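Local coordinates for protein DnaJ homolog subfamily C member 27-A (Xenopus laevis, PDB 6JMG) that probably acts as a Rab-family small GTPase that binds and hydrolyses GTP, carries a J domain, and is possibly involved in regulating the MEK/ERK pathway, at residues Ala130-Lys135 with Asn172-Ala177; Asp220-Lys225 with Val262-Ala267. One frame throughout, in Å; residues are numbered along the deposited sequence.

Contact 1 (Ala130-Lys135 with Asn172-Ala177); sequences AVCANK and NEMFQA. With GTP (guanosine-5'-triphosphate), chain C.
The NKxD guanine-recognition motif of small GTPases (Asn134, Lys135 and Asp137, whose OD1 hydrogen-bonds GTP) begins where strand 128-134 ends, and earlier in that strand Ala130 and Cys132 pack on Met174 of helix 171-187. Trans at chi1 (178°), Met174 turns CG to the strand, and bends at chi2 and chi3 lay SD by Ala130 and CE by Cys132. Cys132 SG lies 3.6 Å from Met174 CE, and Ala130 CB 3.9 Å from Met174 SD. Both contacts are apolar; Val131, between them, points to the other face. The Met174 methyl sits over one Phe175 ring face, toward the rim. Lys135 runs extended across a face of the purine: CG is 3.4 Å from GTP C6, CE 3.5 Å from GTP C4, and NZ gives a weak hydrogen bond to GTP O4' (3.4 Å) and another to Glu26 O. With an alanine here, the base would probably lose the chain covering that face, and Glu26 O its ammonium donor. Asn134 OD1 hydrogen-bonds Thr163 OG1 on strand 159-163, while ND2 hydrogen-bonds Val27 O of the P-loop. Strand 128-134 lies between strands 91-97 and 159-163, and Ile32 of helix 29-38 touches both Cys132 and Met174.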
# COMPACT_ATOMS: atom_id res chain seq x y z
N ALA A 130 -2.75 6.32 -5.07
CA ALA A 130 -2.41 7.56 -5.74
C ALA A 130 -2.29 8.63 -4.66
O ALA A 130 -3.28 8.95 -3.99
CB ALA A 130 -3.44 7.93 -6.80
N VAL A 131 -1.08 9.11 -4.46
CA VAL A 131 -0.83 10.24 -3.56
C VAL A 131 -1.08 11.52 -4.34
O VAL A 131 -0.48 11.75 -5.40
CB VAL A 131 0.59 10.20 -2.98
CG1 VAL A 131 0.78 11.36 -2.04
CG2 VAL A 131 0.83 8.89 -2.25
N CYS A 132 -1.96 12.35 -3.83
CA CYS A 132 -2.27 13.63 -4.47
C CYS A 132 -1.78 14.77 -3.59
O CYS A 132 -2.29 14.98 -2.48
CB CYS A 132 -3.76 13.75 -4.77
SG CYS A 132 -4.38 12.42 -5.83
N ALA A 133 -0.77 15.47 -4.09
CA ALA A 133 -0.28 16.71 -3.50
C ALA A 133 -1.17 17.79 -4.09
O ALA A 133 -0.94 18.26 -5.21
CB ALA A 133 1.20 16.92 -3.83
N ASN A 134 -2.19 18.18 -3.34
CA ASN A 134 -3.30 18.93 -3.89
C ASN A 134 -3.17 20.42 -3.60
O ASN A 134 -2.41 20.83 -2.72
CB ASN A 134 -4.62 18.42 -3.34
CG ASN A 134 -5.79 18.84 -4.18
OD1 ASN A 134 -5.71 18.86 -5.42
ND2 ASN A 134 -6.90 19.20 -3.52
N LYS A 135 -3.93 21.21 -4.38
CA LYS A 135 -4.04 22.66 -4.23
C LYS A 135 -2.77 23.39 -4.69
O LYS A 135 -2.44 24.45 -4.16
CB LYS A 135 -4.38 23.09 -2.80
CG LYS A 135 -5.56 22.38 -2.19
CD LYS A 135 -6.07 23.14 -0.99
CE LYS A 135 -7.31 22.49 -0.43
NZ LYS A 135 -7.59 22.95 0.94
N ASN A 172 -7.01 14.53 -14.37
CA ASN A 172 -7.25 13.48 -15.37
C ASN A 172 -6.06 12.54 -15.48
O ASN A 172 -6.25 11.33 -15.70
CB ASN A 172 -7.59 14.13 -16.71
CG ASN A 172 -8.87 14.92 -16.65
OD1 ASN A 172 -8.94 15.98 -16.02
ND2 ASN A 172 -9.92 14.40 -17.26
N GLU A 173 -4.85 13.06 -15.33
CA GLU A 173 -3.67 12.22 -15.45
C GLU A 173 -3.57 11.28 -14.27
O GLU A 173 -3.31 10.08 -14.44
CB GLU A 173 -2.42 13.10 -15.56
CG GLU A 173 -2.41 14.03 -16.79
CD GLU A 173 -3.27 15.29 -16.66
OE1 GLU A 173 -3.91 15.51 -15.61
OE2 GLU A 173 -3.32 16.07 -17.62
N MET A 174 -3.86 11.78 -13.06
CA MET A 174 -3.87 10.94 -11.86
C MET A 174 -4.89 9.81 -12.00
O MET A 174 -4.55 8.64 -11.84
CB MET A 174 -4.19 11.80 -10.62
CG MET A 174 -4.27 11.02 -9.29
SD MET A 174 -5.83 10.21 -8.90
CE MET A 174 -6.77 11.65 -8.45
N PHE A 175 -6.13 10.15 -12.35
CA PHE A 175 -7.15 9.12 -12.46
C PHE A 175 -6.84 8.13 -13.57
O PHE A 175 -7.13 6.93 -13.44
CB PHE A 175 -8.52 9.76 -12.65
CG PHE A 175 -9.21 10.04 -11.36
CD1 PHE A 175 -9.63 8.99 -10.55
CD2 PHE A 175 -9.37 11.33 -10.91
CE1 PHE A 175 -10.24 9.24 -9.34
CE2 PHE A 175 -9.97 11.58 -9.69
CZ PHE A 175 -10.41 10.53 -8.90
N GLN A 176 -6.21 8.58 -14.65
CA GLN A 176 -5.88 7.64 -15.71
C GLN A 176 -4.78 6.69 -15.25
O GLN A 176 -4.85 5.48 -15.49
CB GLN A 176 -5.47 8.38 -16.98
CG GLN A 176 -5.17 7.48 -18.18
CD GLN A 176 -6.43 7.03 -18.92
OE1 GLN A 176 -6.63 5.84 -19.16
NE2 GLN A 176 -7.29 7.98 -19.28
N ALA A 177 -3.78 7.21 -14.54
CA ALA A 177 -2.74 6.33 -14.04
C ALA A 177 -3.28 5.42 -12.95
O ALA A 177 -2.91 4.24 -12.87
CB ALA A 177 -1.57 7.16 -13.51
PG GTP C . -13.29 16.48 4.55
O1G GTP C . -14.38 15.74 3.81
O2G GTP C . -12.24 15.55 5.10
O3G GTP C . -13.92 17.26 5.70
O3B GTP C . -12.46 17.49 3.60
PB GTP C . -12.07 17.15 2.07
O1B GTP C . -10.74 16.46 1.98
O2B GTP C . -13.10 16.32 1.33
O3A GTP C . -11.88 18.61 1.43
PA GTP C . -12.88 19.21 0.32
O1A GTP C . -12.86 18.42 -0.96
O2A GTP C . -14.29 19.31 0.84
O5' GTP C . -12.24 20.66 0.17
C5' GTP C . -12.04 21.46 1.31
C4' GTP C . -12.01 22.91 0.86
O4' GTP C . -10.87 23.09 0.06
C3' GTP C . -13.18 23.31 -0.01
O3' GTP C . -13.41 24.64 0.33
C2' GTP C . -12.67 23.30 -1.44
O2' GTP C . -13.19 24.32 -2.26
C1' GTP C . -11.22 23.59 -1.22
N9 GTP C . -10.38 22.94 -2.23
C8 GTP C . -10.36 21.60 -2.56
N7 GTP C . -9.41 21.41 -3.51
C5 GTP C . -8.84 22.60 -3.79
C6 GTP C . -7.83 22.97 -4.67
O6 GTP C . -7.29 22.13 -5.39
N1 GTP C . -7.41 24.28 -4.72
C2 GTP C . -8.00 25.23 -3.92
N2 GTP C . -7.59 26.49 -4.01
N3 GTP C . -9.01 24.87 -3.04
C4 GTP C . -9.42 23.58 -2.99

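Contact 2 (Asp220-Lys225 with Val262-Ala267)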
# COMPACT_ATOMS: atom_id res chain seq x y z
N ASP A 220 20.83 -21.02 12.03
CA ASP A 220 21.52 -19.87 11.45
C ASP A 220 20.86 -19.42 10.15
O ASP A 220 20.99 -18.25 9.77
CB ASP A 220 23.00 -20.20 11.27
CG ASP A 220 23.68 -20.55 12.60
OD1 ASP A 220 23.27 -19.99 13.65
OD2 ASP A 220 24.62 -21.39 12.61
N MET A 221 20.14 -20.31 9.47
CA MET A 221 19.48 -19.93 8.22
C MET A 221 18.42 -18.86 8.44
O MET A 221 18.27 -17.96 7.62
CB MET A 221 18.86 -21.16 7.57
CG MET A 221 19.27 -21.31 6.15
SD MET A 221 18.36 -22.62 5.36
CE MET A 221 19.37 -24.06 5.74
N LEU A 222 17.69 -18.93 9.56
CA LEU A 222 16.70 -17.90 9.88
C LEU A 222 17.23 -16.84 10.84
O LEU A 222 16.50 -15.89 11.14
CB LEU A 222 15.43 -18.52 10.47
CG LEU A 222 14.69 -19.69 9.80
CD1 LEU A 222 13.64 -20.19 10.75
CD2 LEU A 222 14.05 -19.29 8.49
N GLY A 223 18.47 -16.98 11.32
CA GLY A 223 19.05 -15.99 12.20
C GLY A 223 18.54 -16.04 13.62
O GLY A 223 18.08 -15.03 14.17
N VAL A 224 18.63 -17.23 14.24
CA VAL A 224 18.08 -17.49 15.57
C VAL A 224 18.96 -18.54 16.22
O VAL A 224 19.58 -19.36 15.54
CB VAL A 224 16.61 -17.98 15.53
CG1 VAL A 224 15.66 -16.83 15.28
CG2 VAL A 224 16.44 -19.06 14.46
N LYS A 225 19.04 -18.50 17.53
CA LYS A 225 19.89 -19.50 18.16
C LYS A 225 19.04 -20.59 18.80
O LYS A 225 17.84 -20.40 19.01
CB LYS A 225 20.82 -18.84 19.20
CG LYS A 225 20.26 -17.62 19.96
CD LYS A 225 19.07 -18.00 20.85
CE LYS A 225 18.59 -16.87 21.75
NZ LYS A 225 17.30 -17.27 22.40
N VAL A 262 11.62 -21.98 4.07
CA VAL A 262 10.43 -22.74 4.44
C VAL A 262 10.81 -24.02 5.17
O VAL A 262 10.30 -24.30 6.26
CB VAL A 262 9.60 -23.04 3.18
CG1 VAL A 262 8.55 -24.10 3.48
CG2 VAL A 262 9.02 -21.74 2.66
N ASN A 263 11.76 -24.76 4.63
CA ASN A 263 12.08 -26.06 5.22
C ASN A 263 12.79 -25.91 6.55
O ASN A 263 12.62 -26.76 7.42
CB ASN A 263 12.94 -26.88 4.27
CG ASN A 263 12.13 -27.45 3.15
OD1 ASN A 263 10.90 -27.50 3.22
ND2 ASN A 263 12.81 -27.86 2.08
N ALA A 264 13.60 -24.86 6.70
CA ALA A 264 14.25 -24.61 7.97
C ALA A 264 13.22 -24.33 9.05
O ALA A 264 13.29 -24.89 10.15
CB ALA A 264 15.22 -23.42 7.84
N ARG A 265 12.27 -23.45 8.76
CA ARG A 265 11.23 -23.15 9.73
C ARG A 265 10.57 -24.42 10.24
O ARG A 265 10.37 -24.58 11.45
CB ARG A 265 10.17 -22.23 9.12
CG ARG A 265 8.90 -22.19 9.91
CD ARG A 265 7.99 -21.03 9.48
NE ARG A 265 6.72 -21.04 10.22
CZ ARG A 265 5.74 -21.93 10.05
NH1 ARG A 265 5.85 -22.91 9.15
NH2 ARG A 265 4.64 -21.83 10.78
N THR A 266 10.25 -25.35 9.35
CA THR A 266 9.54 -26.52 9.85
C THR A 266 10.50 -27.45 10.58
O THR A 266 10.10 -28.12 11.53
CB THR A 266 8.74 -27.20 8.70
OG1 THR A 266 9.51 -28.16 7.99
CG2 THR A 266 8.21 -26.16 7.70
N ALA A 267 11.78 -27.43 10.24
CA ALA A 267 12.74 -28.22 11.01
C ALA A 267 12.78 -27.75 12.45
O ALA A 267 12.71 -28.56 13.39
CB ALA A 267 14.12 -28.14 10.37
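Met221 is the first residue of 220-225 to meet the helix 262-267, and its CA pairs with that of Ala264 at 7.0 Å, the shortest such separation between the two segments. Chi2 is near trans (-172°), carrying the sulfur out to the helix, where Met221 SD stands 4.1 Å from Ala264 CB; the bend at chi3 affects only the terminal methyl. Ala264 points its CB toward the short helix 218-222.

Leu222 buries more surface than Met221. Its CG, set beside the backbone N (chi1 -51°), lies 4.2 Å from Ala264 CB, and one branch continues past the methyl to the helix backbone, with Leu222 CD1 4.0 Å from Arg265 CA. Arg265 therefore contributes its backbone and the root of its side chain, Leu222 CD1 being 4.3 Å from Arg265 CB. The guanidinium leads away, and Arg265 NE hydrogen-bonds Asn234 OD1 of helix 230-244. Elsewhere in the long helix Ala260 touches Met221, and Val261 and Leu268 touch Leu222, as does Leu240 of helix 230-244. These elements are those of a J domain, a short first helix laid against the pair 230-244 and 254-278, with Leu222 in contact with both members of that pair.

At Gly223 the chain leaves helical geometry. Its positive phi (76°) makes it the C' residue of a Schellman motif: Val224 N reaches back to Trp219 O, and Gly223 N to Asp220 O in a weak hydrogen bond of 3.2 Å. Beyond the turn, Val224 does not touch 262-267 and packs on Ala236 and Leu268, one from each long helix.

The two contacts belong to different domains: contact 1 lies in the Ras-like fold and contact 2 in the J domain, with centres about 44 Å apart and nearest atoms about 31 Å apart. Both are apolar and small, 117 Å² against 157 Å², and each uses a methionine sulfur against an alanine methyl. In contact 1 the three touching residues are all buried between a sheet and a helix, and the same strand leads into the GTP pocket, where a lysine chain covers the base and asparagine hydrogen bonds join the strand end to its neighbours. Contact 2 joins helix to helix, is only partly buried, and lies away from the annotated sites; its polar features are a helix-ending turn and an arginine directed elsewhere.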